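Local structure of putative sugar ABC transporter (Yersinia enterocolitica subsp. enterocolitica 8081, 5ULB) at residues A[215-220]-A[232-237]; A[130-135]-A[143-148]; A[270-275]-A[280-285]; A[94-97]-A[102-105]; A[25-30]-A[151-156]. The protein probably binds methylthioribose-like sugars in the periplasm and delivers them to an ABC importer, and holds 5-methylseleno-ribose, a selenium analogue of methylthioribose, in its cleft. All coordinates share one frame; numbering follows the deposited sequence.

Contact 1: residues A[215-220]-A[232-237]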
# COMPACT_ATOMS: atom_id res chain seq x y z
N ALA A 215 4.48 -4.62 7.27
CA ALA A 215 5.90 -4.70 7.64
C ALA A 215 6.08 -4.68 9.11
O ALA A 215 6.96 -5.38 9.66
CB ALA A 215 6.67 -3.55 6.95
N PHE A 216 5.32 -3.86 9.82
CA PHE A 216 5.34 -3.85 11.26
C PHE A 216 4.77 -5.15 11.81
O PHE A 216 5.39 -5.74 12.72
CB PHE A 216 4.51 -2.67 11.83
CG PHE A 216 4.99 -1.28 11.51
CD1 PHE A 216 6.33 -0.95 11.42
CD2 PHE A 216 4.07 -0.23 11.33
CE1 PHE A 216 6.73 0.36 11.22
CE2 PHE A 216 4.46 1.06 11.12
CZ PHE A 216 5.80 1.35 11.07
N THR A 217 3.64 -5.60 11.33
CA THR A 217 3.00 -6.76 11.89
C THR A 217 3.89 -7.99 11.72
O THR A 217 3.93 -8.81 12.63
CB THR A 217 1.66 -6.99 11.21
OG1 THR A 217 0.95 -5.74 11.21
CG2 THR A 217 0.84 -8.04 11.94
N GLN A 218 4.62 -8.09 10.59
CA GLN A 218 5.54 -9.21 10.46
C GLN A 218 6.57 -9.22 11.56
O GLN A 218 6.94 -10.32 12.06
CB GLN A 218 6.21 -9.11 9.09
CG GLN A 218 5.33 -9.46 7.91
CD GLN A 218 5.83 -8.93 6.58
OE1 GLN A 218 6.95 -8.30 6.50
NE2 GLN A 218 5.04 -9.11 5.54
N GLY A 219 7.11 -8.06 11.89
CA GLY A 219 8.08 -8.04 12.97
C GLY A 219 7.48 -8.36 14.30
O GLY A 219 8.06 -9.06 15.18
N ALA A 220 6.26 -7.80 14.58
CA ALA A 220 5.59 -8.18 15.85
C ALA A 220 5.33 -9.64 15.92
O ALA A 220 5.47 -10.21 17.00
CB ALA A 220 4.31 -7.40 15.97
N ILE A 232 -1.16 -13.08 22.72
CA ILE A 232 -1.51 -11.75 22.17
C ILE A 232 -1.95 -11.91 20.79
O ILE A 232 -1.29 -12.49 19.96
CB ILE A 232 -0.26 -10.83 22.28
CG1 ILE A 232 0.19 -10.69 23.72
CG2 ILE A 232 -0.53 -9.52 21.59
CD1 ILE A 232 1.54 -9.95 23.87
N LYS A 233 -3.11 -11.30 20.44
CA LYS A 233 -3.67 -11.39 19.10
C LYS A 233 -3.30 -10.21 18.21
O LYS A 233 -3.25 -9.09 18.69
CB LYS A 233 -5.20 -11.57 19.21
CG LYS A 233 -5.58 -12.86 19.96
CD LYS A 233 -4.75 -14.13 19.55
CE LYS A 233 -5.08 -15.38 20.37
NZ LYS A 233 -4.01 -16.49 20.33
N LEU A 234 -3.04 -10.50 16.94
CA LEU A 234 -2.61 -9.51 15.99
C LEU A 234 -3.69 -9.17 14.93
O LEU A 234 -4.30 -10.11 14.38
CB LEU A 234 -1.39 -9.92 15.13
CG LEU A 234 -0.14 -10.23 15.76
CD1 LEU A 234 0.87 -10.85 14.78
CD2 LEU A 234 0.43 -8.94 16.36
N TYR A 235 -3.87 -7.88 14.68
CA TYR A 235 -4.86 -7.38 13.71
C TYR A 235 -4.09 -6.43 12.83
O TYR A 235 -3.52 -5.47 13.31
CB TYR A 235 -5.96 -6.65 14.49
CG TYR A 235 -6.74 -7.54 15.43
CD1 TYR A 235 -6.22 -7.89 16.65
CD2 TYR A 235 -7.94 -8.13 15.06
CE1 TYR A 235 -6.89 -8.77 17.49
CE2 TYR A 235 -8.61 -9.00 15.87
CZ TYR A 235 -8.09 -9.29 17.09
OH TYR A 235 -8.71 -10.19 17.91
N SER A 236 -4.12 -6.68 11.50
CA SER A 236 -3.30 -5.91 10.57
C SER A 236 -4.06 -5.30 9.42
O SER A 236 -5.07 -5.80 8.95
CB SER A 236 -2.18 -6.88 10.02
OG SER A 236 -1.09 -6.18 9.43
N ILE A 237 -3.40 -4.30 8.87
CA ILE A 237 -3.64 -3.76 7.53
C ILE A 237 -2.56 -4.34 6.59
O ILE A 237 -1.42 -4.63 7.05
CB ILE A 237 -3.63 -2.23 7.59
CG1 ILE A 237 -4.84 -1.74 8.45
CG2 ILE A 237 -3.67 -1.59 6.22
CD1 ILE A 237 -4.88 -0.30 8.77
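T217 and S236 meet hydroxyl to hydroxyl, their OG1 and OG atoms 2.7 Å apart, where helix 214-226 packs antiparallel on strand 233-237, the strand that ends its beta-alpha-beta unit. T217 turns OG1 away from its own carbonyl carbon (chi1 -49°), which brings the oxygen over the strand and points CG2 at L234. S236 holds OG anti to its backbone N (chi1 -163°), which carries it to the side of its own carbonyl carbon, and from there it donates to the next residue, S236 OG to I237 O at 2.9 Å. That donor stands above the carbonyl plane, 39° out of it. T217 OG1 also comes near W213 O one helical turn back, in a weak bond. Beside this polar pair the contact is apolar: CG2 of T217 rests on CD1 of L234 at 4.0 Å, and L234 CD2 faces A220 CB at 4.2 Å. Alanine suits a helix face pressed to a sheet, since its small CB leaves room for the leucine. W254 of the adjoining strand touches both T217 and S236. The chemistry implies a buried helix-sheet interface that accommodates two small hydroxyls as a close oxygen pair, the S236 proton being spent on I237 O.

Contact 2: residues A[130-135]-A[143-148]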
# COMPACT_ATOMS: atom_id res chain seq x y z
N GLU A 130 -12.25 -1.79 9.88
CA GLU A 130 -12.36 -3.22 9.76
C GLU A 130 -11.34 -4.01 10.57
O GLU A 130 -11.54 -5.12 11.01
CB GLU A 130 -12.35 -3.62 8.30
CG GLU A 130 -13.53 -3.12 7.50
CD GLU A 130 -14.98 -3.36 8.07
OE1 GLU A 130 -15.26 -4.35 8.59
OE2 GLU A 130 -15.84 -2.40 7.89
N SER A 131 -10.12 -3.46 10.70
CA SER A 131 -9.00 -4.17 11.38
C SER A 131 -9.04 -3.91 12.87
O SER A 131 -9.22 -4.84 13.69
CB SER A 131 -7.64 -3.77 10.76
OG SER A 131 -7.37 -2.41 10.85
N PHE A 132 -8.91 -2.66 13.24
CA PHE A 132 -9.05 -2.26 14.61
C PHE A 132 -10.45 -2.53 15.17
O PHE A 132 -10.62 -2.90 16.32
CB PHE A 132 -8.61 -0.79 14.85
CG PHE A 132 -8.51 -0.42 16.29
CD1 PHE A 132 -7.53 -0.95 17.07
CD2 PHE A 132 -9.43 0.48 16.88
CE1 PHE A 132 -7.43 -0.63 18.35
CE2 PHE A 132 -9.33 0.77 18.22
CZ PHE A 132 -8.34 0.18 18.94
N GLY A 133 -11.46 -2.34 14.33
CA GLY A 133 -12.79 -2.68 14.78
C GLY A 133 -12.97 -4.11 15.10
O GLY A 133 -13.74 -4.47 15.99
N GLN A 134 -12.29 -5.03 14.38
CA GLN A 134 -12.35 -6.47 14.74
C GLN A 134 -11.73 -6.69 16.05
O GLN A 134 -12.23 -7.55 16.80
CB GLN A 134 -11.71 -7.32 13.67
CG GLN A 134 -12.07 -8.80 13.81
CD GLN A 134 -13.54 -9.13 13.60
OE1 GLN A 134 -14.16 -8.60 12.60
NE2 GLN A 134 -14.11 -9.81 14.52
N LEU A 135 -10.67 -5.99 16.38
CA LEU A 135 -10.04 -6.08 17.69
C LEU A 135 -11.07 -5.72 18.79
O LEU A 135 -11.30 -6.34 19.81
CB LEU A 135 -8.77 -5.25 17.72
CG LEU A 135 -7.85 -5.28 18.95
CD1 LEU A 135 -6.55 -4.60 18.57
CD2 LEU A 135 -8.43 -4.58 20.13
N ALA A 143 -9.44 -3.90 26.25
CA ALA A 143 -8.15 -4.51 25.86
C ALA A 143 -7.06 -3.52 26.13
O ALA A 143 -7.20 -2.30 25.86
CB ALA A 143 -8.21 -4.85 24.37
N ASN A 144 -5.93 -4.08 26.56
CA ASN A 144 -4.63 -3.32 26.59
C ASN A 144 -3.90 -3.62 25.29
O ASN A 144 -3.68 -4.82 25.02
CB ASN A 144 -3.83 -3.78 27.80
CG ASN A 144 -4.52 -3.39 29.09
OD1 ASN A 144 -4.95 -2.22 29.21
ND2 ASN A 144 -4.68 -4.35 30.02
N ILE A 145 -3.55 -2.61 24.51
CA ILE A 145 -3.00 -2.81 23.15
C ILE A 145 -1.68 -2.13 23.00
O ILE A 145 -1.37 -1.12 23.65
CB ILE A 145 -4.00 -2.42 22.08
CG1 ILE A 145 -4.22 -0.93 21.98
CG2 ILE A 145 -5.34 -3.16 22.33
CD1 ILE A 145 -4.97 -0.52 20.78
N ILE A 146 -0.96 -2.63 21.97
CA ILE A 146 0.16 -1.88 21.38
C ILE A 146 -0.29 -1.50 19.96
O ILE A 146 -0.84 -2.33 19.28
CB ILE A 146 1.46 -2.78 21.32
CG1 ILE A 146 1.78 -3.42 22.66
CG2 ILE A 146 2.60 -1.97 20.79
CD1 ILE A 146 1.92 -2.52 23.77
N LYS A 147 0.07 -0.29 19.55
CA LYS A 147 -0.14 0.16 18.18
C LYS A 147 1.25 0.18 17.49
O LYS A 147 2.21 0.66 18.03
CB LYS A 147 -0.75 1.59 18.21
CG LYS A 147 -0.88 2.23 16.82
CD LYS A 147 -1.76 3.43 16.85
CE LYS A 147 -1.36 4.60 17.64
NZ LYS A 147 -0.32 5.36 17.11
N LEU A 148 1.22 -0.35 16.26
CA LEU A 148 2.45 -0.25 15.37
C LEU A 148 2.09 0.75 14.29
O LEU A 148 1.15 0.56 13.51
CB LEU A 148 2.79 -1.58 14.76
CG LEU A 148 2.70 -2.81 15.69
CD1 LEU A 148 2.94 -4.12 14.93
CD2 LEU A 148 3.67 -2.70 16.86
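Apolar packing of a helix against a strand in a buried core joins 130-135 to 143-148. Helix 124-138, which follows the chain's passage from the first lobe of the binding protein into the second, rests mainly beside this strand, over strands 208-211 and 233-237, and reaches 143-148 with F132 and L135. The axes of the two segments run roughly antiparallel (146°), 11.9 Å apart at their closest, a spacing that large side chains fill. F132 and L135 face the strand three residues apart on the helix, while A143 and I145 alternate with residues pointing to the sheet's other face. F132 puts CG anti to its backbone N (chi1 -170°), which throws the ring off the helix toward the strand. There I145 CD1 comes to the ring's edge, near its plane, with CE1 of F132 at 3.5 Å from it; the two side chains cross at about a right angle. I145 can reach that edge because its CG1 branch stands between the backbone N and carbonyl carbon (chi1 71°), the crowded position, leaving CG2 on the side of L135. L135 CD2 bridges both strand residues, 4.1 Å from I145 CG2 and 4.3 Å from A143 CB. The small alanine lets the leucine in near the strand's start, whereas the branched isoleucine fills the wider part. Y163 meets the F132 ring edge-to-face, and I173 touches both F132 and I145. A helix packed through apolar side chains on a sheet of parallel strands is the layered alpha/beta architecture of the Rossmann-like lobes of periplasmic binding proteins.

Contact 3: residues A[270-275]-A[280-285]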
# COMPACT_ATOMS: atom_id res chain seq x y z
N LEU A 270 -0.56 3.13 -13.17
CA LEU A 270 -0.04 3.09 -14.55
C LEU A 270 -1.15 3.36 -15.53
O LEU A 270 -0.95 4.08 -16.49
CB LEU A 270 0.74 1.75 -14.76
CG LEU A 270 1.60 1.66 -15.98
CD1 LEU A 270 0.83 1.43 -17.26
CD2 LEU A 270 2.62 2.72 -16.10
N ARG A 271 -2.29 2.66 -15.38
CA ARG A 271 -3.43 2.87 -16.28
C ARG A 271 -3.79 4.36 -16.36
O ARG A 271 -4.09 4.91 -17.43
CB ARG A 271 -4.67 2.08 -15.83
CG ARG A 271 -4.51 0.61 -15.87
CD ARG A 271 -5.81 -0.04 -15.38
NE ARG A 271 -5.63 -1.47 -15.15
CZ ARG A 271 -6.54 -2.26 -14.59
NH1 ARG A 271 -7.69 -1.77 -14.21
NH2 ARG A 271 -6.31 -3.52 -14.43
N LEU A 272 -3.84 5.04 -15.21
CA LEU A 272 -4.14 6.46 -15.15
C LEU A 272 -3.15 7.32 -15.95
O LEU A 272 -3.55 8.17 -16.69
CB LEU A 272 -4.28 6.94 -13.69
CG LEU A 272 -5.55 6.45 -12.98
CD1 LEU A 272 -5.36 6.52 -11.47
CD2 LEU A 272 -6.70 7.34 -13.42
N VAL A 273 -1.85 7.02 -15.74
CA VAL A 273 -0.85 7.75 -16.55
C VAL A 273 -0.95 7.46 -18.01
O VAL A 273 -0.82 8.36 -18.83
CB VAL A 273 0.54 7.46 -15.97
CG1 VAL A 273 1.62 8.00 -16.86
CG2 VAL A 273 0.68 8.07 -14.63
N ALA A 274 -1.22 6.20 -18.40
CA ALA A 274 -1.44 5.90 -19.77
C ALA A 274 -2.58 6.71 -20.41
O ALA A 274 -2.45 7.22 -21.51
CB ALA A 274 -1.69 4.42 -19.94
N LYS A 275 -3.71 6.77 -19.70
CA LYS A 275 -4.84 7.58 -20.20
C LYS A 275 -4.44 9.04 -20.30
O LYS A 275 -4.89 9.70 -21.27
CB LYS A 275 -6.03 7.37 -19.27
CG LYS A 275 -6.68 6.03 -19.38
CD LYS A 275 -7.87 5.84 -18.44
CE LYS A 275 -9.04 6.77 -18.71
NZ LYS A 275 -9.76 6.40 -19.85
N GLU A 280 -7.05 11.16 -22.65
CA GLU A 280 -8.36 10.71 -22.15
C GLU A 280 -8.63 11.25 -20.77
O GLU A 280 -7.70 11.36 -19.95
CB GLU A 280 -8.44 9.19 -22.17
CG GLU A 280 -8.45 8.56 -23.53
CD GLU A 280 -8.59 7.05 -23.52
OE1 GLU A 280 -8.51 6.34 -22.45
OE2 GLU A 280 -8.93 6.53 -24.57
N GLU A 281 -9.89 11.59 -20.49
CA GLU A 281 -10.26 12.12 -19.19
C GLU A 281 -9.90 11.18 -18.07
O GLU A 281 -10.14 9.96 -18.21
CB GLU A 281 -11.76 12.42 -19.17
CG GLU A 281 -12.30 12.94 -17.86
CD GLU A 281 -13.82 13.15 -17.86
OE1 GLU A 281 -14.49 12.75 -18.87
OE2 GLU A 281 -14.27 13.76 -16.89
N THR A 282 -9.38 11.71 -16.99
CA THR A 282 -9.11 10.99 -15.74
C THR A 282 -9.56 11.84 -14.56
O THR A 282 -9.60 13.03 -14.64
CB THR A 282 -7.58 10.71 -15.61
OG1 THR A 282 -6.82 11.91 -15.74
CG2 THR A 282 -7.14 9.61 -16.59
N PRO A 283 -10.01 11.19 -13.48
CA PRO A 283 -10.62 11.90 -12.39
C PRO A 283 -9.59 12.58 -11.52
O PRO A 283 -8.40 12.22 -11.52
CB PRO A 283 -11.30 10.80 -11.60
CG PRO A 283 -10.51 9.58 -11.88
CD PRO A 283 -10.04 9.74 -13.30
N ALA A 284 -10.00 13.52 -10.71
CA ALA A 284 -9.15 14.19 -9.76
C ALA A 284 -8.67 13.26 -8.63
O ALA A 284 -7.52 13.39 -8.16
CB ALA A 284 -9.91 15.38 -9.14
N SER A 285 -9.52 12.29 -8.29
CA SER A 285 -9.26 11.43 -7.16
C SER A 285 -9.78 10.03 -7.48
O SER A 285 -10.79 9.87 -8.17
CB SER A 285 -9.90 12.00 -5.84
OG SER A 285 -9.60 11.23 -4.68
O HOH W 1 -11.66 8.55 -19.97
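Charge pairing first: K275 and E280 form a salt bridge, NZ to OE1 at 2.9 Å, across the C-terminal end of helix 262-278. The lysine chain bends at its last two torsions (chi3 64°, chi4 74°), folding the ammonium back toward the loop, and it meets OE1 from above the carboxylate plane, 37° out of it. The glutamate is held from outside too, OE2 by W327 NE1 and OE1 by S325 OG. Among neutral hydrogen bonds, E280 N donates to K275 O at 2.9 Å: an N-H five residues on takes a helix-end carbonyl as the chain leaves the helix. A water links the parts again, accepting from K275 NZ and donating to E281 O at 2.7 Å. Apolar contacts follow: T282 CG2 packs on K275 CB at 3.7 Å and on L272 CD2 at 3.9 Å, and P283 CD leans on the same leucine methyl at 4.1 Å. Threonine fits here by offering a methyl to the helix and a hydroxyl, hydrogen-bonded to K276 NZ. Proline's compact ring offers apolar CD and has no N-H to satisfy. The chemistry implies a loop whose start is fixed by charge and hydrogen bonding, and whose continuation toward strand 285-294 is held by apolar contacts on L272.

Contact 4: residues A[94-97]-A[102-105]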
# COMPACT_ATOMS: atom_id res chain seq x y z
N LYS A 94 3.40 20.13 -8.87
CA LYS A 94 3.15 21.26 -9.73
C LYS A 94 4.27 21.45 -10.82
O LYS A 94 4.01 21.84 -11.97
CB LYS A 94 2.98 22.60 -9.00
CG LYS A 94 1.68 22.63 -8.18
CD LYS A 94 1.61 23.92 -7.36
CE LYS A 94 0.32 23.90 -6.58
NZ LYS A 94 0.24 25.13 -5.80
N ARG A 95 5.52 21.15 -10.44
CA ARG A 95 6.63 21.29 -11.38
C ARG A 95 6.53 20.15 -12.48
O ARG A 95 6.82 20.35 -13.65
CB ARG A 95 7.97 21.23 -10.63
CG ARG A 95 9.15 21.74 -11.47
CD ARG A 95 10.33 22.28 -10.60
NE ARG A 95 11.23 21.21 -10.37
CZ ARG A 95 12.09 20.72 -11.27
NH1 ARG A 95 12.83 19.67 -10.91
NH2 ARG A 95 12.20 21.20 -12.52
N ILE A 96 6.08 18.97 -12.07
CA ILE A 96 5.91 17.88 -13.01
C ILE A 96 4.90 18.33 -14.04
O ILE A 96 5.10 18.21 -15.24
CB ILE A 96 5.41 16.61 -12.30
CG1 ILE A 96 6.51 16.04 -11.36
CG2 ILE A 96 5.05 15.51 -13.30
CD1 ILE A 96 6.05 14.89 -10.46
N VAL A 97 3.75 18.80 -13.57
CA VAL A 97 2.66 19.25 -14.48
C VAL A 97 3.13 20.38 -15.41
O VAL A 97 2.86 20.42 -16.63
CB VAL A 97 1.43 19.68 -13.68
CG1 VAL A 97 0.42 20.30 -14.62
CG2 VAL A 97 0.85 18.47 -12.99
N ALA A 102 2.84 13.65 -17.62
CA ALA A 102 1.62 13.04 -17.03
C ALA A 102 1.94 12.49 -15.65
O ALA A 102 3.03 11.91 -15.43
CB ALA A 102 1.13 11.90 -17.93
N VAL A 103 0.96 12.62 -14.68
CA VAL A 103 1.30 12.24 -13.33
C VAL A 103 0.08 11.69 -12.59
O VAL A 103 -1.02 12.29 -12.66
CB VAL A 103 1.99 13.37 -12.56
CG1 VAL A 103 1.21 14.69 -12.65
CG2 VAL A 103 2.36 13.00 -11.14
N SER A 104 0.31 10.60 -11.85
CA SER A 104 -0.63 10.10 -10.88
C SER A 104 0.17 9.87 -9.59
O SER A 104 1.35 9.47 -9.65
CB SER A 104 -1.30 8.81 -11.35
OG SER A 104 -2.29 8.34 -10.49
N VAL A 105 -0.47 10.04 -8.41
CA VAL A 105 0.17 9.84 -7.20
C VAL A 105 -0.66 8.92 -6.31
O VAL A 105 -1.87 8.82 -6.44
CB VAL A 105 0.57 11.12 -6.46
CG1 VAL A 105 1.47 12.01 -7.37
CG2 VAL A 105 -0.63 11.89 -5.95
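V103 carries the contact between 94-97 and 102-105, the helix and second strand of a beta-alpha-beta unit in which helix 89-98 links the parallel strands 78-82 and 102-106. Its side chain points at the helix and is pinched by two residues there, I96 and V97, with no polar bond across the contact. Valine, branched at CB, suits an extended strand and offers its branch point and one methyl to the helix. Here its CG1 stands between the backbone N and the carbonyl carbon (chi1 51°), which brings this methyl up to V97 and leaves CB facing I96. I96 also points toward the strand. Its CG2 branch, anti to the backbone N, does the touching, lying 3.8 Å from V103 CB. The two side chains cross at about a right angle, and the I96 methyl comes end-on against the V103 branch point. I96 is further packed by V68 and I72 of helix 61-73 and by I79 of the neighbouring strand, as befits a bulky aliphatic residue filling the core between helices and sheet. V97 sits nearer the surface, beside I114, and joins in from the flank. Its CG2 methyl meets V103 CG1 at 3.8 Å.

Contact 5: residues A[25-30]-A[151-156]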
# COMPACT_ATOMS: atom_id res chain seq x y z
N ILE A 25 8.62 6.71 -8.40
CA ILE A 25 9.45 7.06 -7.23
C ILE A 25 8.56 6.81 -6.03
O ILE A 25 7.51 7.46 -5.86
CB ILE A 25 9.99 8.48 -7.30
CG1 ILE A 25 10.70 8.81 -8.60
CG2 ILE A 25 10.97 8.63 -6.11
CD1 ILE A 25 9.87 9.37 -9.69
N ARG A 26 9.03 5.94 -5.14
CA ARG A 26 8.29 5.54 -3.95
C ARG A 26 9.16 5.86 -2.73
O ARG A 26 10.35 5.48 -2.65
CB ARG A 26 7.79 4.13 -3.99
CG ARG A 26 7.09 3.61 -2.75
CD ARG A 26 6.17 2.46 -3.09
NE ARG A 26 5.74 1.77 -1.90
CZ ARG A 26 4.50 1.31 -1.67
NH1 ARG A 26 3.42 1.78 -2.32
NH2 ARG A 26 4.32 0.58 -0.61
N ASN A 27 8.57 6.51 -1.70
CA ASN A 27 9.28 6.98 -0.54
C ASN A 27 9.42 5.97 0.59
O ASN A 27 9.16 6.32 1.75
CB ASN A 27 8.62 8.27 -0.05
CG ASN A 27 9.45 9.10 0.87
OD1 ASN A 27 10.69 9.07 0.85
ND2 ASN A 27 8.76 9.97 1.64
N LEU A 28 9.76 4.72 0.24
CA LEU A 28 9.92 3.65 1.17
C LEU A 28 11.10 2.81 0.75
O LEU A 28 11.74 3.09 -0.28
CB LEU A 28 8.62 2.80 1.34
CG LEU A 28 7.41 3.54 1.92
CD1 LEU A 28 6.23 2.62 1.85
CD2 LEU A 28 7.69 3.88 3.37
N GLY A 29 11.42 1.79 1.54
CA GLY A 29 12.36 0.75 1.17
C GLY A 29 11.68 -0.46 0.57
O GLY A 29 10.57 -0.38 0.06
N SER A 30 12.35 -1.61 0.63
CA SER A 30 11.89 -2.82 -0.03
C SER A 30 11.05 -3.73 0.84
O SER A 30 11.23 -4.95 0.82
CB SER A 30 13.07 -3.52 -0.69
OG SER A 30 14.06 -3.82 0.29
N ALA A 151 4.50 8.21 12.24
CA ALA A 151 3.91 9.50 11.87
C ALA A 151 4.34 9.97 10.50
O ALA A 151 5.39 9.61 9.99
CB ALA A 151 4.31 10.53 12.89
N GLY A 152 3.52 10.86 9.94
CA GLY A 152 3.95 11.71 8.87
C GLY A 152 3.66 11.33 7.47
O GLY A 152 4.05 12.12 6.54
N PHE A 153 3.19 10.13 7.23
CA PHE A 153 2.78 9.66 5.95
C PHE A 153 1.27 9.82 5.82
O PHE A 153 0.56 9.52 6.78
CB PHE A 153 3.17 8.21 5.76
CG PHE A 153 4.65 7.98 5.64
CD1 PHE A 153 5.43 7.81 6.78
CD2 PHE A 153 5.27 7.85 4.45
CE1 PHE A 153 6.80 7.62 6.70
CE2 PHE A 153 6.60 7.66 4.32
CZ PHE A 153 7.37 7.58 5.41
N PRO A 154 0.75 10.19 4.65
CA PRO A 154 -0.70 10.38 4.50
C PRO A 154 -1.59 9.20 4.98
O PRO A 154 -2.53 9.45 5.79
CB PRO A 154 -0.88 10.76 3.06
CG PRO A 154 0.42 11.45 2.73
CD PRO A 154 1.48 10.73 3.47
N PRO A 155 -1.28 7.98 4.62
CA PRO A 155 -2.12 6.89 5.10
C PRO A 155 -2.05 6.76 6.61
O PRO A 155 -3.06 6.37 7.25
CB PRO A 155 -1.53 5.67 4.41
CG PRO A 155 -0.11 6.06 4.00
CD PRO A 155 -0.30 7.45 3.63
N MSE A 156 -0.88 6.99 7.17
CA MSE A 156 -0.70 6.86 8.61
C MSE A 156 -1.51 7.92 9.31
O MSE A 156 -2.13 7.64 10.39
CB MSE A 156 0.76 6.93 8.99
CG MSE A 156 1.56 5.71 8.52
SE MSE A 156 1.12 4.20 9.56
CE MSE A 156 1.69 2.78 8.34
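N27 ND2 is gripped by two acceptors, D61 OD1 and the backbone oxygen of Q83, and the amide's other end, OD1, takes a bond from S57 OG; fixed in this way, the side chain faces F153 of the opposite lobe. With CG anti to the backbone N (chi1 -163°), the amide extends toward the ring, ND2 coming 4.1 Å from F153 CE2, the two planes 46° apart. The ring's same corner serves the backbone as well: N27 O lies at the ring edge, near its plane, 3.9 Å from CE2. This buried carbonyl oxygen has no hydrogen-bonding partner in the model, so the slightly positive ring edge may give it modest electrostatic compensation. L28 adds the apolar share, its CD2 reaching CE2 of F153 at 4.0 Å from an oblique direction. Leucine suits this place since its branched end can touch both the ring and the bound sugar analogue. F153 stands at the N-cap position of helix 154-169, where P154 and P155, lacking N-H groups, fit a first turn; R85 makes a cation-pi contact with its ring. L28, F153, P155 and M156 (a selenomethionine) all touch the ligand. The chemistry implies a light closure between lobes, made of a few van der Waals touches beside the bound sugar, consistent with the opening and closing usual in periplasmic binding proteins.

How the contacts relate
From the N terminus, 25-30 opens the long loop that contact 5 closes at 151-156, across the cleft between the lobes. Two short loops nest inside it: contact 4, closed by 94-97 and 102-105 in the first lobe, then contact 2, closed by 130-135 and 143-148 in the second. Contact 1 follows in series, again in the second lobe, and contact 3 comes last, after the chain has returned to the first. Contacts 1 and 2 touch each other, F216 and A220 packing on L148; contacts 3 and 4 touch through L272 and V273 against S104. Contact 5 reaches contact 1 where M156 meets F216, which links the ligand-side segment 151-156 to helix 214-226.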